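Local coordinates for peroxiredoxin PRX1, mitochondrial (Saccharomyces cerevisiae, PDB 5YKJ), which reduces peroxides in mitochondria as a 1-Cys peroxiredoxin, with its oxidised thiol probably restored by the glutathione and thioredoxin systems, at residues 6-11 and 137-142; 28-33 and 133-138. One frame throughout, in Å; residues are numbered along the deposited sequence.

Contact 1. Residues 6-11 and 137-142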
loop_
_atom_site.group_PDB
_atom_site.type_symbol
_atom_site.label_atom_id
_atom_site.label_comp_id
_atom_site.label_asym_id
_atom_site.label_seq_id
_atom_site.Cartn_x
_atom_site.Cartn_y
_atom_site.Cartn_z
ATOM N N SER A 6 -3.331 -12.288 5.168
ATOM C CA SER A 6 -4.740 -12.254 5.457
ATOM C C SER A 6 -5.463 -11.653 4.238
ATOM O O SER A 6 -4.908 -10.936 3.533
ATOM C CB SER A 6 -5.047 -11.345 6.656
ATOM O OG SER A 6 -4.558 -11.864 7.837
ATOM N N ASP A 7 -6.717 -11.985 4.090
ATOM C CA ASP A 7 -7.526 -11.375 3.074
ATOM C C ASP A 7 -7.847 -9.952 3.517
ATOM O O ASP A 7 -8.188 -9.735 4.585
ATOM C CB ASP A 7 -8.860 -12.081 2.894
ATOM C CG ASP A 7 -8.725 -13.478 2.332
ATOM O OD1 ASP A 7 -7.856 -13.723 1.515
ATOM O OD2 ASP A 7 -9.538 -14.289 2.753
ATOM N N ALA A 8 -7.753 -9.029 2.590
ATOM C CA ALA A 8 -8.147 -7.677 2.847
ATOM C C ALA A 8 -9.682 -7.638 2.777
ATOM O O ALA A 8 -10.262 -7.911 1.820
ATOM C CB ALA A 8 -7.589 -6.763 1.787
ATOM N N PRO A 9 -10.309 -7.268 3.889
ATOM C CA PRO A 9 -11.768 -7.259 3.901
ATOM C C PRO A 9 -12.385 -6.260 2.940
ATOM O O PRO A 9 -11.932 -5.206 2.833
ATOM C CB PRO A 9 -12.142 -6.830 5.321
ATOM C CG PRO A 9 -10.905 -6.605 6.032
ATOM C CD PRO A 9 -9.749 -6.986 5.204
ATOM N N ASN A 10 -13.442 -6.679 2.269
ATOM C CA ASN A 10 -14.152 -5.807 1.393
ATOM C C ASN A 10 -15.078 -4.885 2.187
ATOM O O ASN A 10 -15.443 -5.171 3.259
ATOM C CB ASN A 10 -14.967 -6.614 0.394
ATOM C CG ASN A 10 -15.414 -5.786 -0.811
ATOM O OD1 ASN A 10 -15.069 -4.655 -0.937
ATOM N ND2 ASN A 10 -16.219 -6.394 -1.667
ATOM N N PHE A 11 -15.440 -3.778 1.588
ATOM C CA PHE A 11 -16.287 -2.814 2.227
ATOM C C PHE A 11 -16.908 -1.893 1.203
ATOM O O PHE A 11 -16.443 -1.800 0.172
ATOM C CB PHE A 11 -15.534 -1.987 3.315
ATOM C CG PHE A 11 -14.323 -1.245 2.822
ATOM C CD1 PHE A 11 -14.437 0.032 2.328
ATOM C CD2 PHE A 11 -13.068 -1.794 2.899
ATOM C CE1 PHE A 11 -13.361 0.709 1.826
ATOM C CE2 PHE A 11 -11.988 -1.098 2.437
ATOM C CZ PHE A 11 -12.129 0.159 1.921
ATOM N N LYS A 137 -6.721 -9.970 -3.594
ATOM C CA LYS A 137 -7.144 -9.374 -2.364
ATOM C C LYS A 137 -6.396 -9.838 -1.127
ATOM O O LYS A 137 -6.890 -9.702 -0.074
ATOM C CB LYS A 137 -8.659 -9.451 -2.124
ATOM C CG LYS A 137 -9.506 -9.110 -3.329
ATOM C CD LYS A 137 -9.385 -7.653 -3.778
ATOM C CE LYS A 137 -10.084 -7.384 -5.100
ATOM N NZ LYS A 137 -9.322 -7.787 -6.300
ATOM N N LYS A 138 -5.176 -10.314 -1.303
ATOM C CA LYS A 138 -4.398 -10.695 -0.168
ATOM C C LYS A 138 -3.545 -9.544 0.266
ATOM O O LYS A 138 -2.995 -8.932 -0.491
ATOM C CB LYS A 138 -3.439 -11.867 -0.462
ATOM C CG LYS A 138 -4.137 -13.084 -0.954
ATOM C CD LYS A 138 -4.994 -13.585 0.153
ATOM C CE LYS A 138 -5.888 -14.695 -0.336
ATOM N NZ LYS A 138 -5.668 -15.911 0.430
ATOM N N ILE A 139 -3.457 -9.337 1.577
ATOM C CA ILE A 139 -2.579 -8.346 2.132
ATOM C C ILE A 139 -1.177 -8.965 2.061
ATOM O O ILE A 139 -0.934 -9.989 2.558
ATOM C CB ILE A 139 -2.941 -8.006 3.592
ATOM C CG1 ILE A 139 -4.315 -7.354 3.665
ATOM C CG2 ILE A 139 -1.894 -7.065 4.118
ATOM C CD1 ILE A 139 -4.899 -7.265 5.059
ATOM N N ARG A 140 -0.275 -8.274 1.401
ATOM C CA ARG A 140 1.065 -8.758 1.186
ATOM C C ARG A 140 2.168 -8.152 2.054
ATOM O O ARG A 140 3.164 -8.736 2.274
ATOM C CB ARG A 140 1.436 -8.654 -0.305
ATOM C CG ARG A 140 0.455 -9.351 -1.232
ATOM C CD ARG A 140 0.542 -10.861 -1.132
ATOM N NE ARG A 140 1.851 -11.338 -1.518
ATOM C CZ ARG A 140 2.176 -11.598 -2.764
ATOM N NH1 ARG A 140 1.285 -11.502 -3.707
ATOM N NH2 ARG A 140 3.390 -11.976 -3.053
ATOM N N LEU A 141 1.912 -6.947 2.488
ATOM C CA LEU A 141 2.861 -6.178 3.243
ATOM C C LEU A 141 2.129 -5.070 3.970
ATOM O O LEU A 141 1.259 -4.538 3.442
ATOM C CB LEU A 141 3.894 -5.559 2.269
ATOM C CG LEU A 141 5.141 -4.837 2.777
ATOM C CD1 LEU A 141 6.338 -4.988 1.830
ATOM C CD2 LEU A 141 4.883 -3.348 2.938
ATOM N N ILE A 142 2.576 -4.793 5.194
ATOM C CA ILE A 142 2.010 -3.765 6.026
ATOM C C ILE A 142 3.095 -2.942 6.681
ATOM O O ILE A 142 4.079 -3.447 7.029
ATOM C CB ILE A 142 1.140 -4.401 7.158
ATOM C CG1 ILE A 142 0.094 -5.333 6.590
ATOM C CG2 ILE A 142 0.403 -3.359 7.989
ATOM C CD1 ILE A 142 -0.674 -6.051 7.660
#
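S6, D7 and A8 pair with K137, K138 and I139 through two backbone hydrogen bonds, one on each side of a single bridge between D7 and K138. I139 N gives its hydrogen to S6 O at 2.9 Å, and A8 N donates to K137 O, also at 2.9 Å. Both bonds are nearly straight at hydrogen, 173° and 175°.

The bridge fastens the N-terminal loop that precedes strand 12-13 to the start of strand 139-144, the outermost strand, within this chain, on one side of the central mixed sheet of this thioredoxin-type fold. A neighbouring backbone bond between I139 and N5 continues the attachment.

The apolar contact across the pair is between A8 and I139. A8 CB lies 3.8 Å from I139 CG1, and the A8 methyl also packs on Y108; so small a group suits this buried spot beside the backbone. The I139 CG1 branch, anti to its own carbonyl carbon (chi1 -65°), also runs past S6 O.

D7 is exposed and K138 partly exposed, so a short acid and a long, flexible lysine can meet at the surface. They point the same way, side by side, and NZ of K138 comes 3.3 Å from D7 OD1 in a weak salt bridge whose carboxylate position is doubtful. Replacing K138 by an alanine would probably leave the D7 carboxylate without this positive partner, while the backbone bridge could persist.

Contact 2. Residues 28-33 and 133-138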
loop_
_atom_site.group_PDB
_atom_site.type_symbol
_atom_site.label_atom_id
_atom_site.label_comp_id
_atom_site.label_asym_id
_atom_site.label_seq_id
_atom_site.Cartn_x
_atom_site.Cartn_y
_atom_site.Cartn_z
ATOM N N ASP A 28 -8.777 -6.068 -10.844
ATOM C CA ASP A 28 -7.682 -6.990 -10.906
ATOM C C ASP A 28 -6.317 -6.297 -10.730
ATOM O O ASP A 28 -5.342 -6.831 -11.086
ATOM C CB ASP A 28 -7.659 -7.770 -12.220
ATOM C CG ASP A 28 -8.844 -8.642 -12.397
ATOM O OD1 ASP A 28 -9.342 -9.212 -11.438
ATOM O OD2 ASP A 28 -9.295 -8.733 -13.536
ATOM N N SER A 29 -6.298 -5.098 -10.192
ATOM C CA SER A 29 -5.085 -4.382 -9.982
ATOM C C SER A 29 -4.549 -4.656 -8.578
ATOM O O SER A 29 -5.243 -5.150 -7.742
ATOM C CB SER A 29 -5.349 -2.895 -10.097
ATOM O OG SER A 29 -5.643 -2.506 -11.410
ATOM N N TRP A 30 -3.314 -4.301 -8.372
ATOM C CA TRP A 30 -2.746 -4.333 -7.040
ATOM C C TRP A 30 -3.322 -3.054 -6.397
ATOM O O TRP A 30 -3.779 -2.173 -7.048
ATOM C CB TRP A 30 -1.212 -4.244 -7.042
ATOM C CG TRP A 30 -0.534 -5.490 -7.402
ATOM C CD1 TRP A 30 -0.473 -6.051 -8.622
ATOM C CD2 TRP A 30 0.239 -6.313 -6.553
ATOM N NE1 TRP A 30 0.260 -7.195 -8.588
ATOM C CE2 TRP A 30 0.730 -7.369 -7.324
ATOM C CE3 TRP A 30 0.588 -6.256 -5.222
ATOM C CZ2 TRP A 30 1.502 -8.375 -6.787
ATOM C CZ3 TRP A 30 1.397 -7.260 -4.698
ATOM C CH2 TRP A 30 1.830 -8.296 -5.476
ATOM N N GLY A 31 -3.230 -3.014 -5.089
ATOM C CA GLY A 31 -3.698 -1.893 -4.339
ATOM C C GLY A 31 -2.789 -1.450 -3.188
ATOM O O GLY A 31 -2.147 -2.231 -2.611
ATOM N N VAL A 32 -2.799 -0.162 -2.941
ATOM C CA VAL A 32 -2.132 0.428 -1.808
ATOM C C VAL A 32 -3.188 1.245 -1.026
ATOM O O VAL A 32 -3.660 2.231 -1.500
ATOM C CB VAL A 32 -0.915 1.283 -2.190
ATOM C CG1 VAL A 32 -0.312 1.927 -0.963
ATOM C CG2 VAL A 32 0.153 0.464 -2.835
ATOM N N LEU A 33 -3.531 0.759 0.167
ATOM C CA LEU A 33 -4.451 1.452 1.014
ATOM C C LEU A 33 -3.617 2.147 2.117
ATOM O O LEU A 33 -2.952 1.491 2.836
ATOM C CB LEU A 33 -5.485 0.511 1.599
ATOM C CG LEU A 33 -6.455 0.943 2.681
ATOM C CD1 LEU A 33 -7.388 1.990 2.164
ATOM C CD2 LEU A 33 -7.172 -0.255 3.288
ATOM N N ILE A 133 -1.896 -4.620 -1.232
ATOM C CA ILE A 133 -2.832 -5.699 -1.553
ATOM C C ILE A 133 -2.701 -6.200 -2.990
ATOM O O ILE A 133 -2.599 -5.444 -3.883
ATOM C CB ILE A 133 -4.222 -5.185 -1.305
ATOM C CG1 ILE A 133 -4.303 -4.751 0.139
ATOM C CG2 ILE A 133 -5.306 -6.189 -1.629
ATOM C CD1 ILE A 133 -5.493 -3.886 0.468
ATOM N N ASP A 134 -2.662 -7.513 -3.134
ATOM C CA ASP A 134 -2.534 -8.086 -4.429
ATOM C C ASP A 134 -3.878 -8.202 -5.154
ATOM O O ASP A 134 -4.872 -7.933 -4.643
ATOM C CB ASP A 134 -1.679 -9.359 -4.424
ATOM C CG ASP A 134 -2.403 -10.588 -3.862
ATOM O OD1 ASP A 134 -3.591 -10.583 -3.736
ATOM O OD2 ASP A 134 -1.686 -11.518 -3.578
ATOM N N PRO A 135 -3.815 -8.633 -6.422
ATOM C CA PRO A 135 -5.010 -8.771 -7.265
ATOM C C PRO A 135 -6.016 -9.794 -6.751
ATOM O O PRO A 135 -7.132 -9.732 -7.100
ATOM C CB PRO A 135 -4.447 -9.152 -8.639
ATOM C CG PRO A 135 -3.081 -8.580 -8.660
ATOM C CD PRO A 135 -2.585 -8.660 -7.228
ATOM N N LYS A 136 -5.571 -10.704 -5.901
ATOM C CA LYS A 136 -6.423 -11.701 -5.277
ATOM C C LYS A 136 -6.923 -11.231 -3.907
ATOM O O LYS A 136 -7.454 -11.986 -3.212
ATOM C CB LYS A 136 -5.743 -13.061 -5.135
ATOM C CG LYS A 136 -5.077 -13.538 -6.368
ATOM C CD LYS A 136 -5.974 -13.678 -7.549
ATOM C CE LYS A 136 -7.412 -13.969 -7.240
ATOM N NZ LYS A 136 -7.659 -15.289 -6.622
ATOM N N LYS A 137 -6.721 -9.970 -3.594
ATOM C CA LYS A 137 -7.144 -9.374 -2.364
ATOM C C LYS A 137 -6.396 -9.838 -1.127
ATOM O O LYS A 137 -6.890 -9.702 -0.074
ATOM C CB LYS A 137 -8.659 -9.451 -2.124
ATOM C CG LYS A 137 -9.506 -9.110 -3.329
ATOM C CD LYS A 137 -9.385 -7.653 -3.778
ATOM C CE LYS A 137 -10.084 -7.384 -5.100
ATOM N NZ LYS A 137 -9.322 -7.787 -6.300
ATOM N N LYS A 138 -5.176 -10.314 -1.303
ATOM C CA LYS A 138 -4.398 -10.695 -0.168
ATOM C C LYS A 138 -3.545 -9.544 0.266
ATOM O O LYS A 138 -2.995 -8.932 -0.491
ATOM C CB LYS A 138 -3.439 -11.867 -0.462
ATOM C CG LYS A 138 -4.137 -13.084 -0.954
ATOM C CD LYS A 138 -4.994 -13.585 0.153
ATOM C CE LYS A 138 -5.888 -14.695 -0.336
ATOM N NZ LYS A 138 -5.668 -15.911 0.430
HETATM O O HOH W 1 -7.913 -10.503 -9.720
HETATM O O HOH W 2 -6.864 -6.339 -5.774
#
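W30, which opens strand 30-36, lays its indole against D134 and P135, where the chain turns after antiparallel strand 129-133, and also packs on L163 and Q164 of helix 153-169. Its CB is 3.7 Å from I133 O. CG, anti to the carbonyl carbon (chi1 -77°), begins the ring under P135 CD, 3.5 Å from the five-membered centroid. CD1 and NE1 meet P135 CG and CD; CD2 and CE2 also lie by CD. CE3 meets D134 CA and I133 O, CZ2 lies near D134 CB, and CZ3 and CH2 rest against that CB, 3.8 Å from the six-membered centroid. P135 CD and D134 CB make CH-pi contacts on one face, and the broad indole suits both.

Alongside, in an antiparallel hydrogen-bonded pair, G31 N donates to I133 O and I133 N to G31 O, each at 2.8 Å.

D134 OD1 takes K136 N, making an Asx turn, and K138 N. P135, whose ring restricts phi, suits the second position of the type I turn from D134 to K137. A water joins S29 O, D134 O and K137 NZ.

Carbon-rich groups of the turn thus face the indole, while the D134 carboxylate, whose OD1 is met from both faces of its plane, probably keeps the turn in shape.

How the contacts relate
Contacts 1 and 2 lie with centres about 7 Å apart and meet on the hairpin formed by strands 129-133 and 139-144 of the central five-stranded mixed sheet. Along the chain, 6-11 comes first and 28-33 next; about 100 residues later, 133-138 and 137-142 follow, sharing K137 and K138. Strand 30-36 thus flanks the hairpin within the sheet, whereas the N-terminal loop attaches at the strand that is outermost within this chain. R140, in 137-142, ties the two areas together, its NH1 reaching D134 OD2, and A8 CB packs on I133 CD1. The N-terminal segment and strand 30-36, both far earlier in sequence, are thus attached around one turn of the thioredoxin-type domain.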